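Local coordinates for protein glycogen synthase (PDB 6GNF) that belongs to the glycogen (starch) synthase family, a glycosyltransferase of GT-B fold that holds adenosine-5'-diphosphate and a glycan between two Rossmann-like domains, at residues Ser272-His277 with Gly457-Val462; Glu360-Ala365 with Ser431-Cys436; Asn471-Pro476 with Val492-Val497. All coordinates share one frame; numbering follows the deposited sequence.

The three contacts are grouped around interaction 2, which meets AC1 and ADP directly and joins two loops of the C-terminal domain; interactions 1 and 3 each touch it. Interaction 1, whose centre lies about 13 Å from that of interaction 2, is a place where this domain touches the N-terminal one; Gly457 CA is about 8 Å from the nearest AC1 atom. The two are linked through the backbone, Gly457 N lying 3.0 Å from Glu434 O, a probable hydrogen bond. Interaction 3 is centred about 11 Å from interaction 2 on its outer side, where Met475 SD packs 3.8 Å from Phe433 CD1. Interactions 1 and 3 stay about 8 Å apart at their nearest atoms.

Interaction 1 (Ser272-His277 with Gly457-Val462); sequences SPNFAH and GLVDTV
The Asp460 carboxylate lies against the first turn of helix 273-281, with OD2 against Asn274 N and CB and beside Pro273 CD. The contact bridges the two Rossmann-like domains of a GT-B fold: Ser272-His277 follows strand 267-270 of the N-terminal domain, and Gly457-Val462 belongs to the C-terminal one. Measured on the short segments, the helix axes approach to 8.1 Å and run roughly antiparallel, at 148°. Asp460 OD2 accepts from Asn274 N at 2.8 Å on its syn lone pair, with 154° at the hydrogen, and also lies 3.3 Å from Pro273 CD. An acidic group at this N-terminal turn would probably be favoured by the helix dipole.

Ser272 is the N-cap: its OG accepts from Phe275 N at 3.1 Å while donating to Pro435 O, so both roles of the hydroxyl are filled. Gly457 packs closely here, its CA 3.3 Å from Ser272 OG. Asn274 has CG anti to its own N (chi1 -172°), which carries the amide toward helix 457-461; ND2 donates to Gly456 O and rests 3.7 Å from Val459 CG2.

Interaction 2 (Glu360-Ala365 with Ser431-Cys436); sequences ENQKGA and SRFEPC. With AC1 (4,6-dideoxy-4-{[(1S,4R,5S,6S)-4,5,6-trihydroxy-3-(hydroxymethyl)cyclohex-2-en-1-yl]amino}-alpha-D-glucopyranose), chain D; ADP (adenosine-5'-diphosphate), chain F.
Lys363 NZ forms a salt bridge with Glu434, 2.9 Å from OE2 on the syn side of the carboxylate, with a weaker bond to OE1. The same ammonium donates to ADP O3A at 2.8 Å and to ADP O1B at 2.9 Å, so it is shared between carboxylate and diphosphate. The lysine leaves its backbone pointing away from 431-436; a bend at chi2 (-71°), followed by an extended tail, brings NZ back into the pocket. Glu434 is held from several directions: OE1 accepts from Ser431 OG on its anti lone pair, and OE2 accepts from AC1 O3B at 2.6 Å. Cys436 N donates to that same O3B.

Gln362 serves both loop and ligand. Its NE2 donates almost straight to AC1 O2B (3.0 Å, 170° at the hydrogen) and weakly to Phe433 O, while OE1 accepts from Arg358 and Asn202. Its CG sits over one face of the Phe433 ring, toward the rim, in a CH-pi contact 3.6 Å from the centroid and 17° off the normal, and the amide stacks on the ring, somewhat tilted.

Farther from the ligands, Gln362 O takes Arg432 N at 2.8 Å. Arg432 NH1 donates to Asn361 O on a lone pair, also at 2.8 Å and in both the carbonyl and guanidinium planes, and makes a salt bridge with Asp366; NE donates to Pro474 O. Asn361 OD1 lies over one guanidinium face, the amide and guanidinium planes nearly parallel, without bonding to NH1. A water donates to both Lys363 O and Ser431 OG.

These two cleft-lining loops follow the neighbouring parallel strands 352-356 and 426-429 and lead into helices 365-370 and 439-445.

Interaction 3 (Asn471-Pro476 with Val492-Val497); sequences NKIPMP and VDAMIV
Asn471 and Ala494 pair closely through both backbone and side chain, fastening an extended segment to a helix of the C-terminal Rossmann-like domain. Asn471-Pro476 leaves strand 468-469 without regular secondary structure, and Val492-Val497 is the middle of helix 485-503, the next helix in the chain. The one hydrogen bond across the contact runs from Asn471 N to Ala494 O, 3.1 Å long with 151° at the hydrogen. Its donor stands above the carbonyl plane, 40° out of it, so the bond does not follow a lone pair.

The tight part centres on the Ala494 methyl, which faces the extended segment. Its CB is 3.6 Å from Asn471 CB and 3.3 Å from Lys472 O; such a small side chain lets the two backbones come close, with the CA atoms of Asn471 and Ala494 4.5 Å apart. Ile473 closes the buried flank. Its CB does not aim at the helix, but the terminal methyl reaches across, so that CD1 lies 4.0 Å from Ala494 CB and 4.3 Å from Met495 CB. Ile473 and Met495 also share a neighbour, Val367 of helix 365-370, so this flank continues into apolar side chains between the extended segment and helices 365-370 and 485-503.

The solvent side is looser. Lys472 turns its CB away from the helix and is exposed, as is Asn471, while Val497 is partly exposed. Contact there is limited to the Asn471 amide crossing Val497 obliquely: with CG anti to the carbonyl carbon (chi1 -70°), ND2 comes to rest against both Val497 methyls, 3.8 Å from CG1 and 3.8 Å from CG2.

Interaction 1 (Ser272-His277 with Gly457-Val462)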
loop_
_atom_site.group_PDB
_atom_site.type_symbol
_atom_site.label_atom_id
_atom_site.label_comp_id
_atom_site.label_asym_id
_atom_site.label_seq_id
_atom_site.Cartn_x
_atom_site.Cartn_y
_atom_site.Cartn_z
ATOM N N SER A 272 -0.377 3.358 -10.669
ATOM C CA SER A 272 0.521 3.241 -11.832
ATOM C C SER A 272 -0.304 3.107 -13.121
ATOM O O SER A 272 -1.392 2.521 -13.098
ATOM C CB SER A 272 1.488 2.054 -11.713
ATOM O OG SER A 272 0.858 0.832 -12.012
ATOM N N PRO A 273 0.181 3.695 -14.237
ATOM C CA PRO A 273 -0.519 3.575 -15.523
ATOM C C PRO A 273 -0.740 2.132 -15.968
ATOM O O PRO A 273 -1.751 1.821 -16.578
ATOM C CB PRO A 273 0.429 4.247 -16.523
ATOM C CG PRO A 273 1.378 5.060 -15.721
ATOM C CD PRO A 273 1.417 4.498 -14.335
ATOM N N ASN A 274 0.230 1.263 -15.725
ATOM C CA ASN A 274 0.105 -0.119 -16.189
ATOM C C ASN A 274 -0.900 -0.896 -15.352
ATOM O O ASN A 274 -1.587 -1.769 -15.878
ATOM C CB ASN A 274 1.465 -0.833 -16.214
ATOM C CG ASN A 274 1.390 -2.202 -16.869
ATOM O OD1 ASN A 274 0.943 -2.333 -18.004
ATOM N ND2 ASN A 274 1.802 -3.233 -16.145
ATOM N N PHE A 275 -0.973 -0.594 -14.057
ATOM C CA PHE A 275 -1.993 -1.208 -13.208
ATOM C C PHE A 275 -3.393 -0.778 -13.640
ATOM O O PHE A 275 -4.306 -1.604 -13.686
ATOM C CB PHE A 275 -1.772 -0.871 -11.741
ATOM C CG PHE A 275 -2.782 -1.503 -10.817
ATOM C CD1 PHE A 275 -2.948 -2.882 -10.791
ATOM C CD2 PHE A 275 -3.554 -0.724 -9.974
ATOM C CE1 PHE A 275 -3.871 -3.467 -9.943
ATOM C CE2 PHE A 275 -4.478 -1.303 -9.124
ATOM C CZ PHE A 275 -4.636 -2.677 -9.107
ATOM N N ALA A 276 -3.547 0.503 -13.973
ATOM C CA ALA A 276 -4.836 1.025 -14.443
ATOM C C ALA A 276 -5.278 0.251 -15.682
ATOM O O ALA A 276 -6.436 -0.143 -15.808
ATOM C CB ALA A 276 -4.720 2.509 -14.765
ATOM N N HIS A 277 -4.322 0.041 -16.582
ATOM C CA HIS A 277 -4.521 -0.757 -17.779
ATOM C C HIS A 277 -4.984 -2.170 -17.438
ATOM O O HIS A 277 -5.892 -2.685 -18.069
ATOM C CB HIS A 277 -3.207 -0.812 -18.548
ATOM C CG HIS A 277 -3.348 -1.306 -19.943
ATOM N ND1 HIS A 277 -3.810 -2.574 -20.223
ATOM C CD2 HIS A 277 -3.013 -0.756 -21.135
ATOM C CE1 HIS A 277 -3.797 -2.769 -21.527
ATOM N NE2 HIS A 277 -3.318 -1.681 -22.103
ATOM N N GLY A 457 2.712 -1.838 -11.664
ATOM C CA GLY A 457 3.689 -0.758 -11.684
ATOM C C GLY A 457 5.143 -1.183 -11.685
ATOM O O GLY A 457 6.030 -0.347 -11.869
ATOM N N LEU A 458 5.404 -2.477 -11.509
ATOM C CA LEU A 458 6.767 -2.990 -11.630
ATOM C C LEU A 458 7.251 -2.852 -13.071
ATOM O O LEU A 458 8.428 -2.589 -13.313
ATOM C CB LEU A 458 6.851 -4.445 -11.171
ATOM C CG LEU A 458 6.490 -4.699 -9.703
ATOM C CD1 LEU A 458 6.431 -6.194 -9.408
ATOM C CD2 LEU A 458 7.466 -4.007 -8.769
ATOM N N VAL A 459 6.334 -3.020 -14.023
ATOM C CA VAL A 459 6.644 -2.791 -15.432
ATOM C C VAL A 459 6.980 -1.317 -15.666
ATOM O O VAL A 459 7.921 -0.993 -16.374
ATOM C CB VAL A 459 5.470 -3.200 -16.356
ATOM C CG1 VAL A 459 5.796 -2.865 -17.807
ATOM C CG2 VAL A 459 5.171 -4.692 -16.219
ATOM N N ASP A 460 6.214 -0.422 -15.061
ATOM C CA ASP A 460 6.435 1.017 -15.205
ATOM C C ASP A 460 7.733 1.491 -14.563
ATOM O O ASP A 460 8.389 2.376 -15.096
ATOM C CB ASP A 460 5.268 1.812 -14.587
ATOM C CG ASP A 460 4.017 1.778 -15.429
ATOM O OD1 ASP A 460 4.108 1.962 -16.658
ATOM O OD2 ASP A 460 2.929 1.573 -14.865
ATOM N N THR A 461 8.071 0.934 -13.404
ATOM C CA THR A 461 9.172 1.447 -12.589
ATOM C C THR A 461 10.525 0.790 -12.849
ATOM O O THR A 461 11.559 1.332 -12.471
ATOM C CB THR A 461 8.849 1.305 -11.089
ATOM O OG1 THR A 461 8.469 -0.054 -10.802
ATOM C CG2 THR A 461 7.719 2.243 -10.714
ATOM N N VAL A 462 10.516 -0.377 -13.484
ATOM C CA VAL A 462 11.751 -1.117 -13.774
ATOM C C VAL A 462 11.853 -1.427 -15.275
ATOM O O VAL A 462 11.663 -2.569 -15.702
ATOM C CB VAL A 462 11.830 -2.428 -12.958
ATOM C CG1 VAL A 462 13.205 -3.081 -13.100
ATOM C CG2 VAL A 462 11.533 -2.164 -11.494
#

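Interaction 2 (Glu360-Ala365 with Ser431-Cys436)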
loop_
_atom_site.group_PDB
_atom_site.type_symbol
_atom_site.label_atom_id
_atom_site.label_comp_id
_atom_site.label_asym_id
_atom_site.label_seq_id
_atom_site.Cartn_x
_atom_site.Cartn_y
_atom_site.Cartn_z
ATOM N N GLU A 360 2.274 -13.160 1.965
ATOM C CA GLU A 360 0.919 -13.340 1.478
ATOM C C GLU A 360 0.988 -13.658 -0.020
ATOM O O GLU A 360 1.981 -13.361 -0.675
ATOM C CB GLU A 360 0.125 -12.058 1.755
ATOM C CG GLU A 360 -1.409 -12.181 1.569
ATOM C CD GLU A 360 -1.990 -11.345 0.405
ATOM O OE1 GLU A 360 -2.174 -10.110 0.539
ATOM O OE2 GLU A 360 -2.261 -11.949 -0.656
ATOM N N ASN A 361 -0.079 -14.249 -0.545
ATOM C CA ASN A 361 -0.122 -14.655 -1.951
ATOM C C ASN A 361 0.375 -13.583 -2.928
ATOM O O ASN A 361 1.113 -13.876 -3.863
ATOM C CB ASN A 361 -1.544 -15.068 -2.340
ATOM C CG ASN A 361 -1.632 -15.554 -3.779
ATOM O OD1 ASN A 361 -1.072 -16.598 -4.131
ATOM N ND2 ASN A 361 -2.290 -14.783 -4.629
ATOM N N GLN A 362 -0.051 -12.345 -2.724
ATOM C CA GLN A 362 0.322 -11.251 -3.611
ATOM C C GLN A 362 1.821 -11.165 -3.899
ATOM O O GLN A 362 2.213 -10.921 -5.042
ATOM C CB GLN A 362 -0.147 -9.904 -3.048
ATOM C CG GLN A 362 0.204 -8.752 -3.978
ATOM C CD GLN A 362 -0.164 -7.403 -3.440
ATOM O OE1 GLN A 362 -1.013 -7.279 -2.558
ATOM N NE2 GLN A 362 0.488 -6.369 -3.953
ATOM N N LYS A 363 2.648 -11.354 -2.866
ATOM C CA LYS A 363 4.093 -11.074 -2.942
ATOM C C LYS A 363 4.971 -12.245 -3.375
ATOM O O LYS A 363 6.137 -12.048 -3.702
ATOM C CB LYS A 363 4.590 -10.549 -1.592
ATOM C CG LYS A 363 3.894 -9.281 -1.111
ATOM C CD LYS A 363 4.290 -8.066 -1.930
ATOM C CE LYS A 363 3.483 -6.847 -1.524
ATOM N NZ LYS A 363 3.913 -5.616 -2.251
ATOM N N GLY A 364 4.426 -13.458 -3.379
ATOM C CA GLY A 364 5.151 -14.618 -3.889
ATOM C C GLY A 364 6.300 -15.107 -3.032
ATOM O O GLY A 364 7.221 -15.746 -3.545
ATOM N N ALA A 365 6.235 -14.858 -1.727
ATOM C CA ALA A 365 7.218 -15.392 -0.790
ATOM C C ALA A 365 7.218 -16.920 -0.813
ATOM O O ALA A 365 8.279 -17.556 -0.701
ATOM C CB ALA A 365 6.945 -14.883 0.617
ATOM N N SER A 431 6.089 -10.810 -7.357
ATOM C CA SER A 431 4.694 -10.510 -7.080
ATOM C C SER A 431 3.773 -11.124 -8.131
ATOM O O SER A 431 4.098 -11.148 -9.313
ATOM C CB SER A 431 4.469 -8.995 -7.022
ATOM O OG SER A 431 5.280 -8.404 -6.021
ATOM N N ARG A 432 2.618 -11.611 -7.687
ATOM C CA ARG A 432 1.579 -12.105 -8.586
ATOM C C ARG A 432 0.728 -10.963 -9.136
ATOM O O ARG A 432 0.184 -11.062 -10.229
ATOM C CB ARG A 432 0.698 -13.128 -7.873
ATOM C CG ARG A 432 1.438 -14.411 -7.519
ATOM C CD ARG A 432 0.504 -15.463 -6.954
ATOM N NE ARG A 432 1.170 -16.764 -6.820
ATOM C CZ ARG A 432 1.821 -17.203 -5.741
ATOM N NH1 ARG A 432 1.922 -16.463 -4.646
ATOM N NH2 ARG A 432 2.382 -18.404 -5.760
ATOM N N PHE A 433 0.565 -9.908 -8.351
ATOM C CA PHE A 433 0.044 -8.633 -8.842
ATOM C C PHE A 433 0.643 -7.532 -7.968
ATOM O O PHE A 433 0.964 -7.772 -6.796
ATOM C CB PHE A 433 -1.485 -8.610 -8.813
ATOM C CG PHE A 433 -2.068 -8.917 -7.465
ATOM C CD1 PHE A 433 -2.263 -10.232 -7.060
ATOM C CD2 PHE A 433 -2.420 -7.892 -6.593
ATOM C CE1 PHE A 433 -2.801 -10.520 -5.816
ATOM C CE2 PHE A 433 -2.957 -8.172 -5.345
ATOM C CZ PHE A 433 -3.143 -9.490 -4.955
ATOM N N GLU A 434 0.821 -6.339 -8.531
ATOM C CA GLU A 434 1.492 -5.260 -7.822
ATOM C C GLU A 434 1.079 -3.904 -8.373
ATOM O O GLU A 434 1.637 -3.446 -9.367
ATOM C CB GLU A 434 3.012 -5.432 -7.908
ATOM C CG GLU A 434 3.779 -4.641 -6.861
ATOM C CD GLU A 434 3.519 -5.145 -5.464
ATOM O OE1 GLU A 434 3.999 -6.257 -5.160
ATOM O OE2 GLU A 434 2.849 -4.437 -4.674
ATOM N N PRO A 435 0.087 -3.257 -7.739
ATOM C CA PRO A 435 -0.372 -1.950 -8.179
ATOM C C PRO A 435 0.754 -0.953 -8.456
ATOM O O PRO A 435 0.757 -0.293 -9.497
ATOM C CB PRO A 435 -1.267 -1.497 -7.018
ATOM C CG PRO A 435 -1.873 -2.768 -6.550
ATOM C CD PRO A 435 -0.787 -3.801 -6.689
ATOM N N CYS A 436 1.724 -0.861 -7.553
ATOM C CA CYS A 436 2.933 -0.086 -7.821
ATOM C C CYS A 436 4.166 -0.745 -7.238
ATOM O O CYS A 436 5.090 -1.097 -7.969
ATOM C CB CYS A 436 2.813 1.342 -7.287
ATOM S SG CYS A 436 4.228 2.384 -7.714
HETATM C C1 AC1 D . -3.742 -2.207 2.841
HETATM O O2 AC1 D . -5.458 -1.130 1.488
HETATM C C2 AC1 D . -4.035 -1.241 1.692
HETATM C C4A AC1 D . 1.024 -0.192 -3.535
HETATM C C3 AC1 D . -3.334 -1.666 0.400
HETATM O O3 AC1 D . -3.521 -0.609 -0.546
HETATM C C4 AC1 D . -1.834 -1.953 0.629
HETATM N N4A AC1 D . -1.087 -2.364 -0.584
HETATM C C5 AC1 D . -1.747 -3.013 1.738
HETATM O O5 AC1 D . -2.340 -2.498 2.938
HETATM C C6 AC1 D . -0.321 -3.418 2.074
HETATM C C1B AC1 D . -0.986 -1.594 -1.827
HETATM C C2B AC1 D . -0.208 -2.301 -2.976
HETATM O O2B AC1 D . 0.141 -3.651 -2.686
HETATM C C3B AC1 D . 1.111 -1.682 -3.379
HETATM O O3B AC1 D . 1.510 -2.215 -4.642
HETATM O O4 AC1 D . 2.366 0.273 -3.708
HETATM C C5B AC1 D . 0.391 0.436 -2.320
HETATM C C7B AC1 D . -0.461 -0.208 -1.540
HETATM C C6B AC1 D . 0.706 1.866 -2.015
HETATM O O6B AC1 D . 0.306 2.631 -3.154
HETATM P PB ADP F . 2.525 -3.443 0.099
HETATM O O1B ADP F . 1.767 -4.142 -0.999
HETATM O O2B ADP F . 2.108 -2.011 0.297
HETATM O O3B ADP F . 2.655 -4.260 1.356
HETATM P PA ADP F . 4.826 -2.026 -0.906
HETATM O O1A ADP F . 3.944 -1.042 -1.663
HETATM O O2A ADP F . 6.159 -2.484 -1.484
HETATM O O3A ADP F . 4.015 -3.374 -0.519
HETATM O "O5'" ADP F . 5.120 -1.421 0.565
HETATM C "C5'" ADP F . 5.496 -2.263 1.661
HETATM C "C4'" ADP F . 6.440 -1.468 2.556
HETATM O "O4'" ADP F . 6.640 -2.098 3.823
HETATM C "C3'" ADP F . 7.806 -1.350 1.914
HETATM O "O3'" ADP F . 8.257 -0.004 2.094
HETATM C "C2'" ADP F . 8.664 -2.356 2.648
HETATM O "O2'" ADP F . 9.990 -1.846 2.742
HETATM C "C1'" ADP F . 8.002 -2.488 4.008
HETATM N N9 ADP F . 7.995 -3.847 4.617
HETATM C C8 ADP F . 7.236 -4.899 4.240
HETATM N N7 ADP F . 7.457 -5.978 5.039
HETATM C C5 ADP F . 8.366 -5.615 5.960
HETATM C C6 ADP F . 9.051 -6.251 7.104
HETATM N N6 ADP F . 8.807 -7.533 7.439
HETATM N N1 ADP F . 9.938 -5.514 7.806
HETATM C C2 ADP F . 10.211 -4.236 7.499
HETATM N N3 ADP F . 9.621 -3.596 6.473
HETATM C C4 ADP F . 8.708 -4.211 5.684
HETATM O O HOH W 1 7.021 -9.363 -4.492
#

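Interaction 3 (Asn471-Pro476 with Val492-Val497)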
loop_
_atom_site.group_PDB
_atom_site.type_symbol
_atom_site.label_atom_id
_atom_site.label_comp_id
_atom_site.label_asym_id
_atom_site.label_seq_id
_atom_site.Cartn_x
_atom_site.Cartn_y
_atom_site.Cartn_z
ATOM N N ASN A 471 9.523 -14.013 -15.729
ATOM C CA ASN A 471 8.287 -14.413 -16.377
ATOM C C ASN A 471 7.160 -14.266 -15.359
ATOM O O ASN A 471 7.411 -14.065 -14.171
ATOM C CB ASN A 471 8.373 -15.846 -16.904
ATOM C CG ASN A 471 9.303 -15.981 -18.096
ATOM O OD1 ASN A 471 9.589 -15.011 -18.790
ATOM N ND2 ASN A 471 9.753 -17.204 -18.357
ATOM N N LYS A 472 5.925 -14.350 -15.831
ATOM C CA LYS A 472 4.745 -14.151 -14.989
ATOM C C LYS A 472 4.642 -15.208 -13.890
ATOM O O LYS A 472 4.828 -16.386 -14.146
ATOM C CB LYS A 472 3.489 -14.195 -15.864
ATOM C CG LYS A 472 2.198 -13.871 -15.142
ATOM C CD LYS A 472 1.002 -14.141 -16.041
ATOM C CE LYS A 472 -0.305 -13.902 -15.309
ATOM N NZ LYS A 472 -0.476 -12.467 -14.937
ATOM N N ILE A 473 4.337 -14.775 -12.673
ATOM C CA ILE A 473 4.107 -15.689 -11.558
ATOM C C ILE A 473 2.615 -16.000 -11.539
ATOM O O ILE A 473 1.816 -15.116 -11.259
ATOM C CB ILE A 473 4.522 -15.072 -10.201
ATOM C CG1 ILE A 473 5.932 -14.462 -10.273
ATOM C CG2 ILE A 473 4.443 -16.114 -9.090
ATOM C CD1 ILE A 473 7.039 -15.436 -10.617
ATOM N N PRO A 474 2.233 -17.248 -11.848
ATOM C CA PRO A 474 0.811 -17.514 -12.062
ATOM C C PRO A 474 -0.019 -17.436 -10.786
ATOM O O PRO A 474 0.455 -17.812 -9.715
ATOM C CB PRO A 474 0.794 -18.927 -12.647
ATOM C CG PRO A 474 2.063 -19.559 -12.192
ATOM C CD PRO A 474 3.061 -18.463 -11.968
ATOM N N MET A 475 -1.244 -16.928 -10.922
ATOM C CA MET A 475 -2.178 -16.803 -9.809
ATOM C C MET A 475 -2.830 -18.148 -9.520
ATOM O O MET A 475 -2.881 -19.001 -10.395
ATOM C CB MET A 475 -3.273 -15.785 -10.152
ATOM C CG MET A 475 -2.853 -14.333 -10.036
ATOM S SD MET A 475 -2.885 -13.740 -8.329
ATOM C CE MET A 475 -4.633 -13.505 -8.047
ATOM N N PRO A 476 -3.385 -18.317 -8.306
ATOM C CA PRO A 476 -4.219 -19.495 -8.038
ATOM C C PRO A 476 -5.423 -19.531 -8.984
ATOM O O PRO A 476 -5.907 -18.467 -9.369
ATOM C CB PRO A 476 -4.679 -19.290 -6.582
ATOM C CG PRO A 476 -3.810 -18.214 -6.016
ATOM C CD PRO A 476 -3.388 -17.371 -7.177
ATOM N N VAL A 492 8.133 -20.755 -9.616
ATOM C CA VAL A 492 9.548 -20.972 -9.311
ATOM C C VAL A 492 10.390 -20.816 -10.572
ATOM O O VAL A 492 11.329 -20.017 -10.603
ATOM C CB VAL A 492 9.786 -22.366 -8.679
ATOM C CG1 VAL A 492 11.261 -22.742 -8.692
ATOM C CG2 VAL A 492 9.247 -22.394 -7.256
ATOM N N ASP A 493 10.001 -21.528 -11.623
ATOM C CA ASP A 493 10.707 -21.476 -12.900
ATOM C C ASP A 493 10.667 -20.064 -13.500
ATOM O O ASP A 493 11.669 -19.548 -13.989
ATOM C CB ASP A 493 10.110 -22.498 -13.873
ATOM C CG ASP A 493 10.304 -23.951 -13.405
ATOM O OD1 ASP A 493 11.246 -24.232 -12.626
ATOM O OD2 ASP A 493 9.522 -24.830 -13.822
ATOM N N ALA A 494 9.514 -19.410 -13.404
ATOM C CA ALA A 494 9.346 -18.055 -13.924
ATOM C C ALA A 494 10.244 -17.041 -13.201
ATOM O O ALA A 494 10.804 -16.138 -13.828
ATOM C CB ALA A 494 7.889 -17.641 -13.827
ATOM N N MET A 495 10.384 -17.201 -11.888
ATOM C CA MET A 495 11.243 -16.325 -11.091
ATOM C C MET A 495 12.701 -16.523 -11.484
ATOM O O MET A 495 13.427 -15.564 -11.715
ATOM C CB MET A 495 11.061 -16.615 -9.594
ATOM C CG MET A 495 11.925 -15.765 -8.671
ATOM S SD MET A 495 11.701 -16.172 -6.929
ATOM C CE MET A 495 12.534 -17.754 -6.844
ATOM N N ILE A 496 13.113 -17.779 -11.577
ATOM C CA ILE A 496 14.508 -18.122 -11.857
ATOM C C ILE A 496 14.977 -17.633 -13.232
ATOM O O ILE A 496 16.139 -17.268 -13.397
ATOM C CB ILE A 496 14.738 -19.638 -11.689
ATOM C CG1 ILE A 496 14.654 -19.997 -10.199
ATOM C CG2 ILE A 496 16.088 -20.060 -12.253
ATOM C CD1 ILE A 496 14.432 -21.468 -9.924
ATOM N N VAL A 497 14.079 -17.617 -14.212
ATOM C CA VAL A 497 14.389 -17.030 -15.516
ATOM C C VAL A 497 14.867 -15.585 -15.351
ATOM O O VAL A 497 15.878 -15.193 -15.946
ATOM C CB VAL A 497 13.178 -17.103 -16.483
ATOM C CG1 VAL A 497 13.351 -16.163 -17.672
ATOM C CG2 VAL A 497 12.983 -18.533 -16.969
#